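Local coordinates for protein phosphopantetheine adenylyltransferase (Archaeoglobus fulgidus, PDB 3DO8) that probably transfers an adenylyl group reversibly from ATP to 4'-phosphopantetheine, giving dephospho-CoA and pyrophosphate in coenzyme A biosynthesis, at residues A[33-38]-A[52-57]. Numbering follows the deposited sequence.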
ATOM      1  N   ILE A  33      -6.397   9.902 -10.586  1.00 14.18           N
ATOM      2  CA  ILE A  33      -7.337   8.814 -10.548  1.00 13.20           C
ATOM      3  C   ILE A  33      -7.887   8.594 -11.960  1.00 13.18           C
ATOM      4  O   ILE A  33      -8.549   9.478 -12.513  1.00 13.87           O
ATOM      5  CB  ILE A  33      -8.526   9.068  -9.570  1.00 12.09           C
ATOM      6  CG1 ILE A  33      -8.007   9.387  -8.154  1.00 12.71           C
ATOM      7  CG2 ILE A  33      -9.435   7.852  -9.570  1.00 14.20           C
ATOM      8  CD1 ILE A  33      -9.127   9.575  -7.129  1.00 15.21           C
ATOM      9  N   GLY A  34      -7.598   7.432 -12.528  1.00 12.18           N
ATOM     10  CA  GLY A  34      -8.140   7.051 -13.808  1.00 12.70           C
ATOM     11  C   GLY A  34      -9.493   6.417 -13.594  1.00 13.13           C
ATOM     12  O   GLY A  34      -9.651   5.557 -12.705  1.00 12.92           O
ATOM     13  N   VAL A  35     -10.463   6.833 -14.407  1.00 12.36           N
ATOM     14  CA  VAL A  35     -11.781   6.213 -14.409  1.00 13.23           C
ATOM     15  C   VAL A  35     -12.023   5.657 -15.824  1.00 13.64           C
ATOM     16  O   VAL A  35     -11.856   6.370 -16.828  1.00 13.78           O
ATOM     17  CB  VAL A  35     -12.840   7.243 -13.978  1.00 12.50           C
ATOM     18  CG1 VAL A  35     -14.257   6.661 -14.156  1.00 13.44           C
ATOM     19  CG2 VAL A  35     -12.547   7.699 -12.525  1.00 12.66           C
ATOM     20  N   THR A  36     -12.415   4.387 -15.905  1.00 13.52           N
ATOM     21  CA  THR A  36     -12.558   3.723 -17.197  1.00 14.83           C
ATOM     22  C   THR A  36     -13.637   4.391 -18.054  1.00 15.63           C
ATOM     23  O   THR A  36     -14.700   4.786 -17.563  1.00 15.00           O
ATOM     24  CB  THR A  36     -12.911   2.239 -17.016  1.00 15.02           C
ATOM     25  OG1 THR A  36     -14.039   2.129 -16.154  1.00 15.22           O
ATOM     26  CG2 THR A  36     -11.743   1.445 -16.429  1.00 15.83           C
ATOM     27  N   SER A  37     -13.376   4.488 -19.350  1.00 16.83           N
ATOM     28  CA  SER A  37     -14.409   4.879 -20.304  1.00 17.62           C
ATOM     29  C   SER A  37     -15.585   3.881 -20.269  1.00 18.72           C
ATOM     30  O   SER A  37     -15.442   2.741 -19.791  1.00 17.64           O
ATOM     31  CB  SER A  37     -13.788   4.900 -21.708  1.00 17.99           C
ATOM     32  OG  SER A  37     -13.561   3.567 -22.108  1.00 17.35           O
ATOM     33  N   ASP A  38     -16.735   4.284 -20.800  1.00 20.81           N
ATOM     34  CA  ASP A  38     -17.887   3.370 -20.894  1.00 23.11           C
ATOM     35  C   ASP A  38     -17.523   2.078 -21.639  1.00 24.66           C
ATOM     36  O   ASP A  38     -17.890   0.982 -21.223  1.00 24.12           O
ATOM     37  CB  ASP A  38     -19.050   4.057 -21.608  1.00 23.55           C
ATOM     38  CG  ASP A  38     -19.660   5.172 -20.797  1.00 25.05           C
ATOM     39  OD1 ASP A  38     -19.325   5.283 -19.606  1.00 23.99           O
ATOM     40  OD2 ASP A  38     -20.457   5.951 -21.356  1.00 29.86           O
ATOM     41  N   ALA A  52     -19.214  10.000 -16.937  1.00 14.56           N
ATOM     42  CA  ALA A  52     -19.379  11.271 -16.249  1.00 14.97           C
ATOM     43  C   ALA A  52     -19.941  11.098 -14.834  1.00 14.32           C
ATOM     44  O   ALA A  52     -19.532  11.802 -13.906  1.00 15.48           O
ATOM     45  CB  ALA A  52     -20.259  12.243 -17.088  1.00 16.41           C
ATOM     46  N   ILE A  53     -20.866  10.148 -14.669  1.00 13.52           N
ATOM     47  CA  ILE A  53     -21.496   9.926 -13.364  1.00 13.10           C
ATOM     48  C   ILE A  53     -20.505   9.238 -12.414  1.00 12.98           C
ATOM     49  O   ILE A  53     -20.369   9.631 -11.257  1.00 12.86           O
ATOM     50  CB  ILE A  53     -22.783   9.085 -13.512  1.00 14.32           C
ATOM     51  CG1 ILE A  53     -23.840   9.870 -14.289  1.00 13.09           C
ATOM     52  CG2 ILE A  53     -23.304   8.611 -12.158  1.00 13.71           C
ATOM     53  CD1 ILE A  53     -24.321  11.124 -13.643  1.00 16.75           C
ATOM     54  N   ARG A  54     -19.796   8.227 -12.910  1.00 11.96           N
ATOM     55  CA  ARG A  54     -18.774   7.533 -12.111  1.00 13.00           C
ATOM     56  C   ARG A  54     -17.646   8.491 -11.674  1.00 12.32           C
ATOM     57  O   ARG A  54     -17.240   8.504 -10.511  1.00 13.11           O
ATOM     58  CB  ARG A  54     -18.238   6.304 -12.859  1.00 12.76           C
ATOM     59  CG  ARG A  54     -19.324   5.248 -13.043  1.00 14.19           C
ATOM     60  CD  ARG A  54     -18.852   4.010 -13.783  1.00 14.34           C
ATOM     61  NE  ARG A  54     -18.667   4.227 -15.206  1.00 14.76           N
ATOM     62  CZ  ARG A  54     -17.507   4.263 -15.844  1.00 15.21           C
ATOM     63  NH1 ARG A  54     -16.352   4.138 -15.203  1.00 15.32           N
ATOM     64  NH2 ARG A  54     -17.528   4.445 -17.161  1.00 14.70           N
ATOM     65  N   ALA A  55     -17.160   9.295 -12.604  1.00 12.64           N
ATOM     66  CA  ALA A  55     -16.141  10.307 -12.290  1.00 12.66           C
ATOM     67  C   ALA A  55     -16.646  11.284 -11.228  1.00 13.07           C
ATOM     68  O   ALA A  55     -15.930  11.580 -10.278  1.00 12.99           O
ATOM     69  CB  ALA A  55     -15.686  11.053 -13.560  1.00 12.53           C
ATOM     70  N   GLU A  56     -17.880  11.770 -11.367  1.00 13.42           N
ATOM     71  CA  GLU A  56     -18.433  12.699 -10.364  1.00 14.14           C
ATOM     72  C   GLU A  56     -18.624  12.039  -9.010  1.00 13.71           C
ATOM     73  O   GLU A  56     -18.387  12.649  -7.966  1.00 13.72           O
ATOM     74  CB  GLU A  56     -19.748  13.335 -10.854  1.00 16.10           C
ATOM     75  CG  GLU A  56     -19.569  14.410 -11.907  1.00 22.93           C
ATOM     76  CD  GLU A  56     -18.661  15.573 -11.445  1.00 26.82           C
ATOM     77  OE1 GLU A  56     -18.815  16.067 -10.287  1.00 30.93           O
ATOM     78  OE2 GLU A  56     -17.794  15.982 -12.243  1.00 33.09           O
ATOM     79  N   ASN A  57     -19.017  10.769  -9.018  1.00 12.65           N
ATOM     80  CA  ASN A  57     -19.138  10.034  -7.761  1.00 12.31           C
ATOM     81  C   ASN A  57     -17.813   9.972  -7.021  1.00 11.13           C
ATOM     82  O   ASN A  57     -17.752  10.171  -5.803  1.00 12.57           O
ATOM     83  CB  ASN A  57     -19.703   8.635  -7.976  1.00 12.47           C
ATOM     84  CG  ASN A  57     -21.182   8.658  -8.380  1.00 13.75           C
ATOM     85  OD1 ASN A  57     -21.876   9.686  -8.213  1.00 15.72           O
ATOM     86  ND2 ASN A  57     -21.678   7.521  -8.933  1.00 13.88           N
TER
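The backbone oxygen of Thr-36 is gripped end-on by both terminal nitrogens of Arg-54, with NH2 at 2.9 Å and NH1 at 3.0 Å from Thr-36 O. The oxygen lies near the guanidinium plane, and because both N-H groups share this one acceptor, neither bond is straight (N-H...O 145° from NH2). A bend at chi3 (-74°) turns the end of the arginine toward the strand terminus. NH2 also forms a salt bridge to Asp-38 OD1 (3.1 Å), meeting that oxygen nearly along its C-O bond, although the carboxylate and guanidinium planes stand 54° apart. The same OD1 accepts a bond from Phe-51 N. The hydroxyl of the gripped residue, Thr-36 OG1, accepts a weak bond from Arg-54 NH1 (3.2 Å) and is itself hydrogen-bonded to Thr-8 OG1. NE and NH1 reach the carbonyls of Leu-49 and Thr-8, respectively, so this buried cation is held by several oxygens. Val-35 places CG1 3.4 Å from Arg-54 NH1 and 4.2 Å from the backbone N of Ala-55. With an alanine at Arg-54, Thr-36 O would probably lose both donors and Asp-38 its cationic mate. Helix 51-66 is thus tied to the C-terminal end of strand 31-36, within the parallel sheet, ordered 3-2-1-4-5, of the Rossmann-like nucleotidyltransferase fold.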